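Local coordinates for B12-binding domain-containing protein (Kitasatospora setae, PDB 6WTE) that binds cobalamin and a [4Fe-4S] cluster and, as the radical SAM methylase TsrM, probably transfers methyl groups from S-adenosylmethionine by a non-radical route, at residues 254-259 with 303-308; 258-261 with 266-269. One frame throughout, in Å; residues are numbered along the deposited sequence.

Overall arrangement
Both contacts lie in the radical SAM core and start from helix 249-261, with centres about 3 Å apart. Interaction 2 joins the end of this helix to strand 266-269, which follows after a short turn. Interaction 1 skips that strand and reaches strand 304-309, which comes next in the sheet. The two strands run parallel, and Trp306 N lies 2.8 Å from Gln267 O between them. A salt bridge from Arg304 to Asp266 adds a second tie. One helix therefore packs on two adjoining strands of the barrel-like sheet. The packing lies close to the cofactor site, since the Gln267 side chain is about 8 Å from the bound cobalamin. Cobalamin also touches His268 directly.

Interaction 1 (254-259 with 303-308); sequences DEMESL and LRLWVY
Met256 reaches from helix 249-261 to Leu303, just before the parallel strand 304-309, and to Leu305 within it. The fold is the barrel-like alpha/beta core of the radical SAM family. The helix packs beside the sheet, and a single thioether side chain bridges the gap. The closest CA atoms across the contact, those of Met256 and Leu303, are 8.5 Å apart. With CG anti to the carbonyl carbon (chi1 -61°), the Met256 chain heads for the sheet. It runs straight through chi2 and then bends at chi3 (73°), bringing the methyl CE to the leucines. Met256 CE lies 3.8 Å from Leu303 CD2. The other branch, Leu303 CD1, is 4.2 Å from Met256 CE. Leu305 also offers CD1, and here the two side chains meet at about a right angle. The two leucines alternate with Arg304, whose side chain goes elsewhere. All three contact residues are buried, and their meeting is purely apolar. Helix 278-294 adds to the same cluster: Ile288 touches Met256 and Leu303, and Leu285 touches Leu305. The crossover helix between strands 266-269 and 304-309 thus shares this hydrophobic patch. The thioether methyl rests against both leucines, with Met256 CE 3.9 Å from Leu305 CD1.

Interaction 2 (258-261 with 266-269); sequences SLAA and DQHT
The side-chain amide nitrogen of Gln267, which packs on Leu259 and Ala260, is gripped by two backbone carbonyls. Gln267 NE2 donates to Met256 O and also bonds to Ile264 O. The first acceptor is one turn back in helix 249-261, and the second is in the turn leading to the strand. The amide nitrogen is therefore buried but satisfied, and its two bonds should hold the group against rotation. Gln267 reaches the helix because its chain is extended beyond CG (chi2 177°). The amide comes in close to the start of the Leu259 side chain, with Gln267 NE2 3.3 Å from Leu259 CB. At the far end of the leucine, Leu259 CD1 lies 4.0 Å from Gln267 CD, where the two side chains cross at a slant. Ala260 takes a smaller part: Ala260 CB is 4.1 Å from Gln267 NE2. An alanine in place of Gln267 is likely to leave the carbonyls of Met256 and Ile264 without this donor and to open a gap beside Leu259. On the strand itself, His268 ND1 donates to Thr269 O at 2.8 Å. This bond is bent, with an N-H...O angle of 136°, and the donor stands 35° out of the carbonyl plane. The helix and strand belong to one alpha/beta unit of the core. Strand 266-269 lies between the parallel strands 219-221 and 304-309, and helix 249-261 leads into it through a short turn.

Interaction 1 (254-259 with 303-308)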
ATOM      1  N   ASP A 254      18.515  13.098  -5.789  1.00 13.40           N
ATOM      2  CA  ASP A 254      19.053  13.754  -4.593  1.00 14.32           C
ATOM      3  C   ASP A 254      18.608  13.035  -3.323  1.00 13.15           C
ATOM      4  O   ASP A 254      19.409  12.815  -2.403  1.00 14.66           O
ATOM      5  CB  ASP A 254      18.594  15.217  -4.516  1.00 14.29           C
ATOM      6  CG  ASP A 254      19.426  16.160  -5.370  1.00 17.29           C
ATOM      7  OD1 ASP A 254      20.389  15.720  -6.034  1.00 16.73           O
ATOM      8  OD2 ASP A 254      19.112  17.371  -5.350  1.00 21.25           O
ATOM      9  N   GLU A 255      17.323  12.680  -3.253  1.00 12.67           N
ATOM     10  CA  GLU A 255      16.795  11.988  -2.082  1.00 12.92           C
ATOM     11  C   GLU A 255      17.410  10.603  -1.921  1.00 12.07           C
ATOM     12  O   GLU A 255      17.780  10.208  -0.807  1.00 12.30           O
ATOM     13  CB  GLU A 255      15.277  11.884  -2.192  1.00 13.02           C
ATOM     14  CG  GLU A 255      14.607  11.241  -0.998  1.00 13.58           C
ATOM     15  CD  GLU A 255      13.097  11.360  -1.077  1.00 15.18           C
ATOM     16  OE1 GLU A 255      12.622  12.234  -1.830  1.00 12.38           O
ATOM     17  OE2 GLU A 255      12.395  10.589  -0.395  1.00 12.25           O
ATOM     18  N   MET A 256      17.506   9.844  -3.019  1.00 11.79           N
ATOM     19  CA  MET A 256      18.152   8.537  -2.963  1.00 13.90           C
ATOM     20  C   MET A 256      19.601   8.665  -2.528  1.00 13.36           C
ATOM     21  O   MET A 256      20.099   7.837  -1.759  1.00 12.72           O
ATOM     22  CB  MET A 256      18.075   7.849  -4.325  1.00 12.47           C
ATOM     23  CG  MET A 256      16.658   7.596  -4.784  1.00 11.31           C
ATOM     24  SD  MET A 256      16.592   6.920  -6.449  1.00 14.26           S
ATOM     25  CE  MET A 256      17.180   5.250  -6.155  1.00 16.04           C
ATOM     26  N   GLU A 257      20.291   9.699  -3.014  1.00 12.54           N
ATOM     27  CA  GLU A 257      21.678   9.911  -2.624  1.00 17.24           C
ATOM     28  C   GLU A 257      21.776  10.218  -1.137  1.00 15.23           C
ATOM     29  O   GLU A 257      22.685   9.731  -0.456  1.00 14.15           O
ATOM     30  CB  GLU A 257      22.288  11.041  -3.457  1.00 15.22           C
ATOM     31  CG  GLU A 257      23.799  11.145  -3.366  1.00 21.08           C
ATOM     32  CD  GLU A 257      24.357  12.211  -4.284  1.00 24.88           C
ATOM     33  OE1 GLU A 257      23.970  12.241  -5.473  1.00 21.39           O
ATOM     34  OE2 GLU A 257      25.186  13.018  -3.819  1.00 31.79           O
ATOM     35  N   SER A 258      20.830  11.009  -0.615  1.00 14.41           N
ATOM     36  CA  SER A 258      20.815  11.324   0.812  1.00 17.10           C
ATOM     37  C   SER A 258      20.599  10.073   1.651  1.00 16.05           C
ATOM     38  O   SER A 258      21.259   9.885   2.680  1.00 18.31           O
ATOM     39  CB  SER A 258      19.727  12.355   1.114  1.00 18.15           C
ATOM     40  OG  SER A 258      19.719  12.679   2.497  1.00 24.27           O
ATOM     41  N   LEU A 259      19.679   9.204   1.226  1.00 14.19           N
ATOM     42  CA  LEU A 259      19.501   7.922   1.902  1.00 14.37           C
ATOM     43  C   LEU A 259      20.795   7.113   1.886  1.00 13.81           C
ATOM     44  O   LEU A 259      21.254   6.629   2.928  1.00 14.88           O
ATOM     45  CB  LEU A 259      18.373   7.138   1.236  1.00 11.82           C
ATOM     46  CG  LEU A 259      16.966   7.701   1.436  1.00 12.51           C
ATOM     47  CD1 LEU A 259      15.938   6.918   0.623  1.00 14.36           C
ATOM     48  CD2 LEU A 259      16.621   7.683   2.922  1.00 18.88           C
ATOM     49  N   LEU A 303      24.219   1.580  -4.097  1.00 13.80           N
ATOM     50  CA  LEU A 303      22.764   1.448  -4.117  1.00 15.22           C
ATOM     51  C   LEU A 303      22.342   0.024  -4.456  1.00 17.72           C
ATOM     52  O   LEU A 303      22.927  -0.628  -5.323  1.00 14.69           O
ATOM     53  CB  LEU A 303      22.165   2.420  -5.133  1.00 14.66           C
ATOM     54  CG  LEU A 303      20.671   2.271  -5.436  1.00 16.15           C
ATOM     55  CD1 LEU A 303      19.837   2.668  -4.221  1.00 13.78           C
ATOM     56  CD2 LEU A 303      20.284   3.095  -6.660  1.00 15.55           C
ATOM     57  N   ARG A 304      21.331  -0.464  -3.750  1.00 14.18           N
ATOM     58  CA  ARG A 304      20.712  -1.752  -4.046  1.00 12.59           C
ATOM     59  C   ARG A 304      19.223  -1.473  -4.208  1.00 16.71           C
ATOM     60  O   ARG A 304      18.511  -1.307  -3.215  1.00 13.49           O
ATOM     61  CB  ARG A 304      21.004  -2.769  -2.947  1.00 13.86           C
ATOM     62  CG  ARG A 304      22.502  -3.025  -2.772  1.00 18.60           C
ATOM     63  CD  ARG A 304      22.796  -4.150  -1.791  1.00 22.89           C
ATOM     64  NE  ARG A 304      22.524  -3.788  -0.399  1.00 23.65           N
ATOM     65  CZ  ARG A 304      23.434  -3.332   0.459  1.00 20.64           C
ATOM     66  NH1 ARG A 304      24.693  -3.164   0.082  1.00 26.56           N
ATOM     67  NH2 ARG A 304      23.081  -3.041   1.705  1.00 21.71           N
ATOM     68  N   LEU A 305      18.762  -1.398  -5.455  1.00 14.80           N
ATOM     69  CA  LEU A 305      17.420  -0.923  -5.773  1.00 12.20           C
ATOM     70  C   LEU A 305      16.468  -2.098  -5.928  1.00 13.46           C
ATOM     71  O   LEU A 305      16.782  -3.077  -6.616  1.00 13.18           O
ATOM     72  CB  LEU A 305      17.430  -0.088  -7.055  1.00 14.06           C
ATOM     73  CG  LEU A 305      16.126   0.612  -7.432  1.00 16.07           C
ATOM     74  CD1 LEU A 305      15.740   1.620  -6.363  1.00 15.62           C
ATOM     75  CD2 LEU A 305      16.302   1.295  -8.780  1.00 21.05           C
ATOM     76  N   TRP A 306      15.294  -1.983  -5.317  1.00 11.91           N
ATOM     77  CA  TRP A 306      14.264  -3.011  -5.379  1.00 10.85           C
ATOM     78  C   TRP A 306      13.012  -2.365  -5.944  1.00 14.07           C
ATOM     79  O   TRP A 306      12.530  -1.370  -5.398  1.00 15.07           O
ATOM     80  CB  TRP A 306      14.012  -3.611  -3.994  1.00 11.07           C
ATOM     81  CG  TRP A 306      15.274  -4.162  -3.379  1.00 12.64           C
ATOM     82  CD1 TRP A 306      16.200  -3.473  -2.645  1.00 13.45           C
ATOM     83  CD2 TRP A 306      15.754  -5.506  -3.471  1.00 13.33           C
ATOM     84  NE1 TRP A 306      17.227  -4.311  -2.273  1.00 14.52           N
ATOM     85  CE2 TRP A 306      16.978  -5.563  -2.774  1.00 12.31           C
ATOM     86  CE3 TRP A 306      15.274  -6.667  -4.086  1.00 14.06           C
ATOM     87  CZ2 TRP A 306      17.716  -6.740  -2.660  1.00 15.87           C
ATOM     88  CZ3 TRP A 306      16.013  -7.833  -3.973  1.00 16.56           C
ATOM     89  CH2 TRP A 306      17.219  -7.861  -3.264  1.00 13.74           C
ATOM     90  N   VAL A 307      12.505  -2.905  -7.051  1.00 12.62           N
ATOM     91  CA  VAL A 307      11.413  -2.257  -7.768  1.00  9.94           C
ATOM     92  C   VAL A 307      10.240  -3.219  -7.907  1.00 13.49           C
ATOM     93  O   VAL A 307      10.378  -4.440  -7.793  1.00 12.97           O
ATOM     94  CB  VAL A 307      11.852  -1.731  -9.157  1.00 14.56           C
ATOM     95  CG1 VAL A 307      13.023  -0.759  -9.017  1.00 16.15           C
ATOM     96  CG2 VAL A 307      12.226  -2.890 -10.109  1.00 10.19           C
ATOM     97  N   TYR A 308       9.060  -2.638  -8.129  1.00 11.22           N
ATOM     98  CA  TYR A 308       7.826  -3.375  -8.371  1.00 16.90           C
ATOM     99  C   TYR A 308       7.298  -2.961  -9.734  1.00 16.04           C
ATOM    100  O   TYR A 308       7.194  -1.764 -10.021  1.00 14.83           O
ATOM    101  CB  TYR A 308       6.768  -3.100  -7.290  1.00 19.81           C
ATOM    102  CG  TYR A 308       5.587  -4.041  -7.397  1.00 20.32           C
ATOM    103  CD1 TYR A 308       4.515  -3.760  -8.235  1.00 24.97           C
ATOM    104  CD2 TYR A 308       5.560  -5.227  -6.674  1.00 21.09           C
ATOM    105  CE1 TYR A 308       3.446  -4.630  -8.347  1.00 23.38           C
ATOM    106  CE2 TYR A 308       4.498  -6.098  -6.774  1.00 22.32           C
ATOM    107  CZ  TYR A 308       3.447  -5.797  -7.612  1.00 24.77           C
ATOM    108  OH  TYR A 308       2.386  -6.667  -7.710  1.00 28.19           O
TER

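Interaction 2 (258-261 with 266-269)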
ATOM      1  N   SER A 258      20.830  11.009  -0.615  1.00 14.41           N
ATOM      2  CA  SER A 258      20.815  11.324   0.812  1.00 17.10           C
ATOM      3  C   SER A 258      20.599  10.073   1.651  1.00 16.05           C
ATOM      4  O   SER A 258      21.259   9.885   2.680  1.00 18.31           O
ATOM      5  CB  SER A 258      19.727  12.355   1.114  1.00 18.15           C
ATOM      6  OG  SER A 258      19.719  12.679   2.497  1.00 24.27           O
ATOM      7  N   LEU A 259      19.679   9.204   1.226  1.00 14.19           N
ATOM      8  CA  LEU A 259      19.501   7.922   1.902  1.00 14.37           C
ATOM      9  C   LEU A 259      20.795   7.113   1.886  1.00 13.81           C
ATOM     10  O   LEU A 259      21.254   6.629   2.928  1.00 14.88           O
ATOM     11  CB  LEU A 259      18.373   7.138   1.236  1.00 11.82           C
ATOM     12  CG  LEU A 259      16.966   7.701   1.436  1.00 12.51           C
ATOM     13  CD1 LEU A 259      15.938   6.918   0.623  1.00 14.36           C
ATOM     14  CD2 LEU A 259      16.621   7.683   2.922  1.00 18.88           C
ATOM     15  N   ALA A 260      21.412   6.978   0.708  1.00 14.96           N
ATOM     16  CA  ALA A 260      22.620   6.168   0.599  1.00 16.03           C
ATOM     17  C   ALA A 260      23.754   6.737   1.440  1.00 17.35           C
ATOM     18  O   ALA A 260      24.567   5.977   1.979  1.00 17.29           O
ATOM     19  CB  ALA A 260      23.056   6.058  -0.861  1.00 12.99           C
ATOM     20  N   ALA A 261      23.822   8.062   1.566  1.00 14.46           N
ATOM     21  CA  ALA A 261      24.880   8.675   2.360  1.00 17.11           C
ATOM     22  C   ALA A 261      24.780   8.278   3.827  1.00 19.13           C
ATOM     23  O   ALA A 261      25.803   8.205   4.520  1.00 18.33           O
ATOM     24  CB  ALA A 261      24.834  10.197   2.211  1.00 14.27           C
ATOM     25  N   ASP A 266      19.810  -0.248   0.598  1.00 12.36           N
ATOM     26  CA  ASP A 266      18.676  -0.932  -0.016  1.00 13.18           C
ATOM     27  C   ASP A 266      17.477   0.005  -0.054  1.00 14.49           C
ATOM     28  O   ASP A 266      16.972   0.422   0.994  1.00 15.49           O
ATOM     29  CB  ASP A 266      18.333  -2.203   0.761  1.00 16.79           C
ATOM     30  CG  ASP A 266      19.418  -3.254   0.668  1.00 21.84           C
ATOM     31  OD1 ASP A 266      19.476  -3.958  -0.359  1.00 17.09           O
ATOM     32  OD2 ASP A 266      20.227  -3.357   1.615  1.00 23.61           O
ATOM     33  N   GLN A 267      17.014   0.333  -1.255  1.00 12.31           N
ATOM     34  CA  GLN A 267      15.900   1.253  -1.423  1.00 10.77           C
ATOM     35  C   GLN A 267      14.841   0.608  -2.295  1.00 14.37           C
ATOM     36  O   GLN A 267      15.153  -0.021  -3.309  1.00 16.06           O
ATOM     37  CB  GLN A 267      16.367   2.582  -2.026  1.00 13.82           C
ATOM     38  CG  GLN A 267      17.462   3.240  -1.188  1.00 11.89           C
ATOM     39  CD  GLN A 267      17.997   4.524  -1.790  1.00 11.71           C
ATOM     40  OE1 GLN A 267      17.428   5.061  -2.734  1.00 15.44           O
ATOM     41  NE2 GLN A 267      19.104   5.023  -1.237  1.00 12.09           N
ATOM     42  N   HIS A 268      13.592   0.746  -1.872  1.00 10.46           N
ATOM     43  CA  HIS A 268      12.454   0.159  -2.563  1.00 13.13           C
ATOM     44  C   HIS A 268      11.629   1.283  -3.175  1.00 14.99           C
ATOM     45  O   HIS A 268      11.266   2.234  -2.474  1.00 12.11           O
ATOM     46  CB  HIS A 268      11.620  -0.668  -1.582  1.00 16.16           C
ATOM     47  CG  HIS A 268      10.676  -1.626  -2.238  1.00 22.75           C
ATOM     48  ND1 HIS A 268       9.492  -1.227  -2.821  1.00 25.98           N
ATOM     49  CD2 HIS A 268      10.742  -2.969  -2.404  1.00 32.08           C
ATOM     50  CE1 HIS A 268       8.870  -2.281  -3.317  1.00 29.44           C
ATOM     51  NE2 HIS A 268       9.608  -3.350  -3.081  1.00 34.42           N
ATOM     52  N   THR A 269      11.346   1.188  -4.478  1.00 13.23           N
ATOM     53  CA  THR A 269      10.485   2.184  -5.109  1.00 11.33           C
ATOM     54  C   THR A 269       9.079   2.069  -4.532  1.00 15.89           C
ATOM     55  O   THR A 269       8.591   0.966  -4.275  1.00 15.31           O
ATOM     56  CB  THR A 269      10.442   2.006  -6.633  1.00 16.32           C
ATOM     57  OG1 THR A 269       9.999   0.682  -6.958  1.00 16.70           O
ATOM     58  CG2 THR A 269      11.812   2.239  -7.238  1.00 17.03           C
TER